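Long-range contacts in transcriptional regulator, SorC family (Enterococcus faecalis, PDB 2O0M), which probably acts as a DNA-binding transcriptional regulator of the SorC family that responds to a carbohydrate ligand: residues L139-N144 against T166-N171; G178-A183 against A251-S256; H241-A246 against K314-Y319. All coordinates share one frame; numbering follows the deposited sequence.

From the N-terminal side of the modelled chain, contact 1 comes first: it closes a loop of 21 residues by pairing the start of strand 142-148 with the start of strand 169-175. Contact 2 opens only afterwards, tying the loop that follows strand 169-175 to the end of helix 246-252. Contact 3 starts inside that span, on strand 238-245, and closes beyond it on helix 313-320, so contacts 2 and 3 cross. Their centres are about 17 Å apart. Contact 1 lies on the other side of the chain's centre from both, yet strand 142-148 borders strand 238-245, and one sheet therefore links contact 1 to contact 3.

Contact 1 of 3, residues L139-N144 against T166-N171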
loop_
_atom_site.group_PDB
_atom_site.type_symbol
_atom_site.label_atom_id
_atom_site.label_comp_id
_atom_site.label_asym_id
_atom_site.label_seq_id
_atom_site.Cartn_x
_atom_site.Cartn_y
_atom_site.Cartn_z
ATOM N N LEU A 139 -16.057 -5.084 0.497
ATOM C CA LEU A 139 -16.289 -4.706 1.895
ATOM C C LEU A 139 -17.734 -5.002 2.334
ATOM O O LEU A 139 -18.687 -4.495 1.737
ATOM C CB LEU A 139 -15.959 -3.231 2.121
ATOM C CG LEU A 139 -14.494 -2.829 1.915
ATOM C CD1 LEU A 139 -14.392 -1.339 2.137
ATOM C CD2 LEU A 139 -13.553 -3.582 2.854
ATOM N N PRO A 140 -17.894 -5.842 3.365
ATOM C CA PRO A 140 -19.239 -6.124 3.867
ATOM C C PRO A 140 -19.859 -5.003 4.678
ATOM O O PRO A 140 -19.185 -4.053 5.079
ATOM C CB PRO A 140 -19.029 -7.325 4.799
ATOM C CG PRO A 140 -17.671 -7.795 4.566
ATOM C CD PRO A 140 -16.883 -6.623 4.097
ATOM N N ASN A 141 -21.154 -5.139 4.952
ATOM C CA ASN A 141 -21.811 -4.266 5.911
ATOM C C ASN A 141 -21.196 -4.436 7.281
ATOM O O ASN A 141 -20.554 -5.443 7.554
ATOM C CB ASN A 141 -23.312 -4.571 5.989
ATOM C CG ASN A 141 -24.071 -4.037 4.807
ATOM O OD1 ASN A 141 -23.618 -3.116 4.126
ATOM N ND2 ASN A 141 -25.248 -4.597 4.562
ATOM N N GLY A 142 -21.422 -3.452 8.141
ATOM C CA GLY A 142 -20.823 -3.424 9.465
ATOM C C GLY A 142 -19.697 -2.409 9.526
ATOM O O GLY A 142 -19.685 -1.439 8.764
ATOM N N GLU A 143 -18.761 -2.635 10.439
ATOM C CA GLU A 143 -17.658 -1.707 10.668
ATOM C C GLU A 143 -16.376 -2.280 10.071
ATOM O O GLU A 143 -15.851 -3.283 10.555
ATOM C CB GLU A 143 -17.453 -1.452 12.163
ATOM C CG GLU A 143 -18.711 -1.013 12.909
ATOM C CD GLU A 143 -19.220 0.335 12.481
ATOM O OE1 GLU A 143 -18.400 1.272 12.366
ATOM O OE2 GLU A 143 -20.455 0.464 12.282
ATOM N N ASN A 144 -15.887 -1.642 9.014
ATOM C CA ASN A 144 -14.641 -2.053 8.373
ATOM C C ASN A 144 -13.519 -1.101 8.730
ATOM O O ASN A 144 -13.747 0.099 8.858
ATOM C CB ASN A 144 -14.817 -2.049 6.858
ATOM C CG ASN A 144 -15.965 -2.925 6.405
ATOM O OD1 ASN A 144 -16.913 -2.461 5.739
ATOM N ND2 ASN A 144 -15.898 -4.190 6.766
ATOM N N THR A 166 -22.447 3.704 3.591
ATOM C CA THR A 166 -23.903 3.547 3.524
ATOM C C THR A 166 -24.467 3.526 4.932
ATOM O O THR A 166 -23.726 3.602 5.914
ATOM C CB THR A 166 -24.319 2.231 2.811
ATOM O OG1 THR A 166 -23.904 1.106 3.590
ATOM C CG2 THR A 166 -23.721 2.133 1.419
ATOM N N GLU A 167 -25.793 3.413 5.032
ATOM C CA GLU A 167 -26.449 3.276 6.330
ATOM C C GLU A 167 -25.867 2.114 7.119
ATOM O O GLU A 167 -25.662 2.220 8.330
ATOM C CB GLU A 167 -27.950 3.025 6.154
ATOM C CG GLU A 167 -28.737 4.169 5.559
ATOM C CD GLU A 167 -30.095 3.711 5.043
ATOM O OE1 GLU A 167 -30.982 3.414 5.878
ATOM O OE2 GLU A 167 -30.273 3.639 3.802
ATOM N N LYS A 168 -25.610 1.010 6.417
ATOM C CA LYS A 168 -25.188 -0.246 7.037
ATOM C C LYS A 168 -23.689 -0.540 6.958
ATOM O O LYS A 168 -23.209 -1.399 7.690
ATOM C CB LYS A 168 -25.936 -1.413 6.394
ATOM C CG LYS A 168 -27.446 -1.362 6.604
ATOM C CD LYS A 168 -28.104 -2.648 6.136
ATOM C CE LYS A 168 -29.607 -2.608 6.370
ATOM N NZ LYS A 168 -29.947 -2.450 7.821
ATOM N N ARG A 169 -22.965 0.150 6.070
ATOM C CA ARG A 169 -21.515 -0.057 5.934
ATOM C C ARG A 169 -20.741 1.194 6.328
ATOM O O ARG A 169 -20.864 2.241 5.678
ATOM C CB ARG A 169 -21.130 -0.460 4.507
ATOM C CG ARG A 169 -19.632 -0.844 4.404
ATOM C CD ARG A 169 -19.298 -1.449 3.065
ATOM N NE ARG A 169 -19.535 -0.504 1.975
ATOM C CZ ARG A 169 -19.582 -0.831 0.690
ATOM N NH1 ARG A 169 -19.414 -2.094 0.315
ATOM N NH2 ARG A 169 -19.822 0.091 -0.235
ATOM N N HIS A 170 -19.945 1.066 7.387
ATOM C CA HIS A 170 -19.173 2.186 7.903
ATOM C C HIS A 170 -17.699 1.865 7.822
ATOM O O HIS A 170 -17.219 0.965 8.510
ATOM C CB HIS A 170 -19.574 2.503 9.335
ATOM C CG HIS A 170 -21.046 2.686 9.503
ATOM N ND1 HIS A 170 -21.755 2.130 10.546
ATOM C CD2 HIS A 170 -21.954 3.323 8.727
ATOM C CE1 HIS A 170 -23.033 2.441 10.419
ATOM N NE2 HIS A 170 -23.180 3.167 9.326
ATOM N N ASN A 171 -16.983 2.630 7.001
ATOM C CA ASN A 171 -15.555 2.395 6.773
ATOM C C ASN A 171 -14.671 3.399 7.491
ATOM O O ASN A 171 -14.893 4.608 7.398
ATOM C CB ASN A 171 -15.261 2.454 5.276
ATOM C CG ASN A 171 -16.124 1.506 4.469
ATOM O OD1 ASN A 171 -16.718 1.897 3.452
ATOM N ND2 ASN A 171 -16.201 0.256 4.908
HETATM O O HOH W 1 -24.425 -1.289 2.630
HETATM O O HOH W 2 -15.808 1.578 10.933
#
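Strands 142-144 and 169-171 run parallel, their axes 4.9 Å apart at an angle of 20°. G142 pairs with R169, E143 with H170 and N144 with N171. Three backbone bonds make the ladder: G142 N donates to K168 O, H170 N to G142 O and N144 N to H170 O. G142 has positive phi, in a backbone shape that suits glycine.

On the face that carries E143 and H170, H170 ND1 donates to E143 OE2 over 2.7 Å. The donor comes from the syn side of that oxygen but somewhat out of the carboxylate plane, while the oxygen itself lies in the plane of the H170 ring; the two flat groups are turned 46° against each other. A fold at chi2 helps bring the E143 carboxylate back to the ring. A water lies within hydrogen-bonding distance of E143 OE1 and H170 O.

These are the first and last strands of a beta-alpha-beta unit whose crossover is helix 152-159, within the putative sugar-binding domain. R169 lies on the other face, with CG anti to the backbone N (chi1 -173°) and a bend at chi3. R169 CD passes 3.3 Å from P140 O. R169 NH1 donates to L139 O at 2.9 Å, with the oxygen in the guanidinium plane. NH2 is held by L164 O and N136 OD1, so several backbone and side-chain oxygens fix the group's rotation. At the outer end of the pair, the N141 amide lies against K168 CB, 3.6 Å from N141 CG, while water 1 joins N141 OD1 to T166 OG1. T166 OG1 also accepts from R169 N at 2.8 Å, forming an ST motif.

Contact 2 of 3, residues G178-A183 against A251-S256; sequences GGIGEA and ARRKMS. With PO4 (phosphate ion), chain B.
G181 and R253 bring the two backbones together, their CA atoms 4.6 Å apart, where the loop after strand 169-175 meets the end of helix 246-252. R253 CA makes a CA-H...O contact with G181 O, and water 3 donates to both G181 O and R252 O. G181, with positive phi, lets its CA lie against the R253 backbone.

E182 sits between the two arginines. R252 grips it side-on: R252 NE donates to E182 OE1 at 2.9 Å, on that oxygen's syn lone pair, and R252 NH2 to E182 OE2 at 3.0 Å from above the carboxylate plane. R253 points its NE at the same OE2, its guanidinium almost perpendicular to the carboxylate at 88°, though the position of NE is less certain. The three residues form a salt-bridge network at the C-terminal end of the helix, which a Schellman motif closes at K254. I180 CG2 lies over the centre of one face of the R253 guanidinium, 3.4 Å from R253 CZ, while E271 takes a salt bridge from R253 NH1. The NH1/NH2 end of R252 binds a phosphate ion, probably from the crystallisation liquor, NH2 being shared with E182. K312 and T153 also bind this phosphate.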
loop_
_atom_site.group_PDB
_atom_site.type_symbol
_atom_site.label_atom_id
_atom_site.label_comp_id
_atom_site.label_asym_id
_atom_site.label_seq_id
_atom_site.Cartn_x
_atom_site.Cartn_y
_atom_site.Cartn_z
ATOM N N GLY A 178 3.418 3.688 10.773
ATOM C CA GLY A 178 3.988 4.985 11.115
ATOM C C GLY A 178 5.493 4.977 10.910
ATOM O O GLY A 178 6.096 3.927 10.720
ATOM N N GLY A 179 6.107 6.154 10.932
ATOM C CA GLY A 179 7.571 6.246 10.887
ATOM C C GLY A 179 8.170 5.826 9.566
ATOM O O GLY A 179 9.243 5.232 9.508
ATOM N N ILE A 180 7.466 6.140 8.487
ATOM C CA ILE A 180 7.889 5.700 7.161
ATOM C C ILE A 180 8.836 6.682 6.470
ATOM O O ILE A 180 9.624 6.280 5.615
ATOM C CB ILE A 180 6.657 5.408 6.274
ATOM C CG1 ILE A 180 5.869 4.216 6.837
ATOM C CG2 ILE A 180 7.057 5.162 4.815
ATOM C CD1 ILE A 180 6.557 2.882 6.706
ATOM N N GLY A 181 8.751 7.963 6.817
ATOM C CA GLY A 181 9.674 8.966 6.289
ATOM C C GLY A 181 9.202 9.726 5.051
ATOM O O GLY A 181 9.989 10.439 4.423
ATOM N N GLU A 182 7.928 9.603 4.694
ATOM C CA GLU A 182 7.414 10.365 3.553
ATOM C C GLU A 182 7.108 11.818 3.917
ATOM O O GLU A 182 6.948 12.155 5.084
ATOM C CB GLU A 182 6.144 9.747 2.980
ATOM C CG GLU A 182 6.311 8.349 2.422
ATOM C CD GLU A 182 7.056 8.261 1.094
ATOM O OE1 GLU A 182 7.544 9.268 0.547
ATOM O OE2 GLU A 182 7.141 7.135 0.591
ATOM N N ALA A 183 7.008 12.650 2.888
ATOM C CA ALA A 183 6.513 14.023 3.035
ATOM C C ALA A 183 4.997 14.045 3.234
ATOM O O ALA A 183 4.295 13.102 2.874
ATOM C CB ALA A 183 6.897 14.849 1.832
ATOM N N ALA A 251 15.686 6.821 -1.135
ATOM C CA ALA A 251 16.093 8.208 -1.329
ATOM C C ALA A 251 14.969 9.188 -0.987
ATOM O O ALA A 251 15.191 10.190 -0.295
ATOM C CB ALA A 251 16.540 8.420 -2.760
ATOM N N ARG A 252 13.764 8.905 -1.473
ATOM C CA ARG A 252 12.646 9.822 -1.246
ATOM C C ARG A 252 12.342 9.983 0.243
ATOM O O ARG A 252 12.035 11.093 0.715
ATOM C CB ARG A 252 11.386 9.363 -1.973
ATOM C CG ARG A 252 10.300 10.398 -1.940
ATOM C CD ARG A 252 9.163 10.023 -2.858
ATOM N NE ARG A 252 8.323 8.982 -2.280
ATOM C CZ ARG A 252 7.469 8.237 -2.976
ATOM N NH1 ARG A 252 7.342 8.386 -4.304
ATOM N NH2 ARG A 252 6.735 7.337 -2.351
ATOM N N ARG A 253 12.400 8.860 0.954
ATOM C CA ARG A 253 12.139 8.806 2.401
ATOM C C ARG A 253 13.319 9.250 3.260
ATOM O O ARG A 253 13.254 9.187 4.491
ATOM C CB ARG A 253 11.725 7.386 2.791
ATOM C CG ARG A 253 10.366 6.973 2.202
ATOM C CD ARG A 253 10.125 5.500 2.453
ATOM N NE ARG A 253 8.829 5.015 1.967
ATOM C CZ ARG A 253 8.437 3.750 2.107
ATOM N NH1 ARG A 253 9.242 2.880 2.712
ATOM N NH2 ARG A 253 7.249 3.363 1.654
ATOM N N LYS A 254 14.392 9.693 2.613
ATOM C CA LYS A 254 15.569 10.223 3.307
ATOM C C LYS A 254 16.124 9.228 4.330
ATOM O O LYS A 254 16.420 9.576 5.490
ATOM C CB LYS A 254 15.253 11.585 3.941
ATOM C CG LYS A 254 14.724 12.591 2.931
ATOM C CD LYS A 254 14.575 13.987 3.509
ATOM C CE LYS A 254 13.966 14.936 2.487
ATOM N NZ LYS A 254 14.748 15.022 1.214
HETATM N N MSE A 255 16.279 7.986 3.882
HETATM C CA MSE A 255 16.882 6.954 4.707
HETATM C C MSE A 255 18.350 7.317 4.942
HETATM O O MSE A 255 18.936 8.100 4.193
HETATM C CB MSE A 255 16.728 5.576 4.057
HETATM C CG MSE A 255 15.277 5.144 3.948
HETATM SE SE MSE A 255 15.060 3.303 3.366
HETATM C CE MSE A 255 15.510 2.547 4.980
ATOM N N SER A 256 18.931 6.770 6.001
ATOM C CA SER A 256 20.311 7.081 6.362
ATOM C C SER A 256 21.293 6.632 5.281
ATOM O O SER A 256 21.003 5.725 4.512
ATOM C CB SER A 256 20.688 6.401 7.684
ATOM O OG SER A 256 20.904 5.022 7.482
HETATM P P PO4 B . 5.031 5.348 -5.315
HETATM O O1 PO4 B . 5.885 4.387 -6.057
HETATM O O2 PO4 B . 3.595 5.230 -5.669
HETATM O O3 PO4 B . 5.286 5.213 -3.847
HETATM O O4 PO4 B . 5.492 6.737 -5.634
HETATM O O HOH W 3 10.367 12.363 2.569
HETATM O O HOH W 4 5.237 5.217 0.783
#

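Contact 3 of 3, residues H241-A246 against K314-Y319; sequences HSIGRA and KAIRAY. With PO4 (phosphate ion), chain C.
I243 is the main bump here, standing out from its strand toward helix 313-320 and settling between A315, I316 and Y319. I243 CG2, anti to the backbone N, rests 3.6 Å from A315 O and close to Y319 CB. I243 CD1 runs on to touch the ring of Y319 at CD2, 3.7 Å away, and comes within 4.2 Å of I316 CG1. The isoleucine and tyrosine side chains cross at about a right angle.

A315 supplies the reverse fit. The small A315 CB points at the strand and sits 3.5 Å from G244 O, which lets the backbones come close: the CA atoms of R245 and A315 are 5.6 Å apart. R245 CG grazes the same methyl from one side.

Helix 313-320 packs on strand 238-245 of the mixed sheet; it follows strand 302-306, that strand's parallel neighbour. No hydrogen bond joins the two segments, so the fit depends on shape. At the other end of the interface, H241 and Y319 approach from opposite directions. They form an offset edge-to-face pair in which the imidazole edge is turned to the tyrosine face, with ring centroids 5.4 Å apart and planes at 75°. The CB bond of H241 points toward the helix, and chi1 70° sets its CG between the backbone N and the carbonyl carbon, with H241 NE2 at the leading edge, 3.7 Å from Y319 CE2. F277 meets Y319 in another edge-to-face contact, and F273 meets H241, extending the aromatic cluster beyond the two segments.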
loop_
_atom_site.group_PDB
_atom_site.type_symbol
_atom_site.label_atom_id
_atom_site.label_comp_id
_atom_site.label_asym_id
_atom_site.label_seq_id
_atom_site.Cartn_x
_atom_site.Cartn_y
_atom_site.Cartn_z
ATOM N N HIS A 241 -2.328 -0.882 -0.648
ATOM C CA HIS A 241 -0.971 -0.382 -0.735
ATOM C C HIS A 241 -0.485 -0.356 -2.169
ATOM O O HIS A 241 -1.061 -1.015 -3.029
ATOM C CB HIS A 241 -0.059 -1.263 0.118
ATOM C CG HIS A 241 0.146 -2.644 -0.433
ATOM N ND1 HIS A 241 -0.804 -3.639 -0.357
ATOM C CD2 HIS A 241 1.215 -3.193 -1.053
ATOM C CE1 HIS A 241 -0.334 -4.737 -0.923
ATOM N NE2 HIS A 241 0.900 -4.500 -1.330
ATOM N N SER A 242 0.580 0.403 -2.416
ATOM C CA SER A 242 1.329 0.270 -3.657
ATOM C C SER A 242 2.589 -0.553 -3.392
ATOM O O SER A 242 2.792 -1.114 -2.300
ATOM C CB SER A 242 1.628 1.638 -4.300
ATOM O OG SER A 242 2.105 1.498 -5.628
ATOM N N ILE A 243 3.404 -0.665 -4.427
ATOM C CA ILE A 243 4.690 -1.338 -4.381
ATOM C C ILE A 243 5.690 -0.330 -4.890
ATOM O O ILE A 243 5.528 0.220 -5.987
ATOM C CB ILE A 243 4.686 -2.602 -5.262
ATOM C CG1 ILE A 243 3.622 -3.595 -4.765
ATOM C CG2 ILE A 243 6.056 -3.270 -5.276
ATOM C CD1 ILE A 243 3.229 -4.618 -5.811
ATOM N N GLY A 244 6.727 -0.084 -4.101
ATOM C CA GLY A 244 7.725 0.917 -4.454
ATOM C C GLY A 244 8.938 0.314 -5.125
ATOM O O GLY A 244 9.252 -0.863 -4.931
ATOM N N ARG A 245 9.604 1.133 -5.932
ATOM C CA ARG A 245 10.913 0.812 -6.473
ATOM C C ARG A 245 11.911 1.130 -5.348
ATOM O O ARG A 245 11.979 2.268 -4.863
ATOM C CB ARG A 245 11.150 1.619 -7.762
ATOM C CG ARG A 245 10.154 1.241 -8.868
ATOM C CD ARG A 245 10.182 2.137 -10.102
ATOM N NE ARG A 245 11.465 2.041 -10.783
ATOM C CZ ARG A 245 12.435 2.953 -10.722
ATOM N NH1 ARG A 245 12.279 4.066 -10.017
ATOM N NH2 ARG A 245 13.573 2.753 -11.363
ATOM N N ALA A 246 12.649 0.113 -4.905
ATOM C CA ALA A 246 13.346 0.135 -3.609
ATOM C C ALA A 246 14.286 1.322 -3.393
ATOM O O ALA A 246 14.164 2.035 -2.406
ATOM C CB ALA A 246 14.095 -1.158 -3.394
ATOM N N LYS A 314 9.609 -4.750 -12.474
ATOM C CA LYS A 314 10.564 -5.495 -11.652
ATOM C C LYS A 314 10.163 -5.496 -10.178
ATOM O O LYS A 314 10.201 -6.535 -9.515
ATOM C CB LYS A 314 11.970 -4.922 -11.812
ATOM C CG LYS A 314 12.591 -5.183 -13.174
ATOM C CD LYS A 314 13.883 -4.417 -13.337
ATOM C CE LYS A 314 14.782 -5.023 -14.403
ATOM N NZ LYS A 314 14.080 -5.302 -15.683
ATOM N N ALA A 315 9.756 -4.333 -9.677
ATOM C CA ALA A 315 9.352 -4.215 -8.269
ATOM C C ALA A 315 8.108 -5.058 -7.998
ATOM O O ALA A 315 8.008 -5.730 -6.966
ATOM C CB ALA A 315 9.088 -2.770 -7.915
ATOM N N ILE A 316 7.146 -4.998 -8.913
ATOM C CA ILE A 316 5.915 -5.790 -8.796
ATOM C C ILE A 316 6.238 -7.288 -8.720
ATOM O O ILE A 316 5.765 -7.994 -7.831
ATOM C CB ILE A 316 4.942 -5.502 -9.961
ATOM C CG1 ILE A 316 4.387 -4.078 -9.837
ATOM C CG2 ILE A 316 3.794 -6.502 -9.972
ATOM C CD1 ILE A 316 3.755 -3.555 -11.134
ATOM N N ARG A 317 7.073 -7.762 -9.633
ATOM C CA ARG A 317 7.487 -9.171 -9.623
ATOM C C ARG A 317 8.130 -9.574 -8.291
ATOM O O ARG A 317 7.842 -10.636 -7.750
ATOM C CB ARG A 317 8.469 -9.447 -10.760
ATOM C CG ARG A 317 7.825 -9.501 -12.124
ATOM C CD ARG A 317 8.863 -9.382 -13.212
ATOM N NE ARG A 317 9.929 -10.372 -13.056
ATOM C CZ ARG A 317 11.209 -10.157 -13.355
ATOM N NH1 ARG A 317 11.611 -8.989 -13.852
ATOM N NH2 ARG A 317 12.103 -11.118 -13.167
ATOM N N ALA A 318 8.991 -8.719 -7.760
ATOM C CA ALA A 318 9.761 -9.064 -6.567
ATOM C C ALA A 318 8.877 -9.117 -5.327
ATOM O O ALA A 318 9.012 -10.017 -4.488
ATOM C CB ALA A 318 10.902 -8.091 -6.371
ATOM N N TYR A 319 7.975 -8.150 -5.198
ATOM C CA TYR A 319 7.079 -8.138 -4.042
ATOM C C TYR A 319 6.024 -9.237 -4.179
ATOM O O TYR A 319 5.718 -9.933 -3.214
ATOM C CB TYR A 319 6.368 -6.788 -3.837
ATOM C CG TYR A 319 5.271 -6.959 -2.816
ATOM C CD1 TYR A 319 5.574 -7.045 -1.455
ATOM C CD2 TYR A 319 3.953 -7.158 -3.205
ATOM C CE1 TYR A 319 4.580 -7.275 -0.502
ATOM C CE2 TYR A 319 2.956 -7.383 -2.268
ATOM C CZ TYR A 319 3.264 -7.441 -0.921
ATOM O OH TYR A 319 2.256 -7.679 0.000
HETATM P P PO4 C . 9.910 -13.575 -11.424
HETATM O O1 PO4 C . 11.404 -13.612 -11.632
HETATM O O2 PO4 C . 9.139 -13.739 -12.707
HETATM O O3 PO4 C . 9.534 -14.673 -10.466
HETATM O O4 PO4 C . 9.537 -12.255 -10.812
#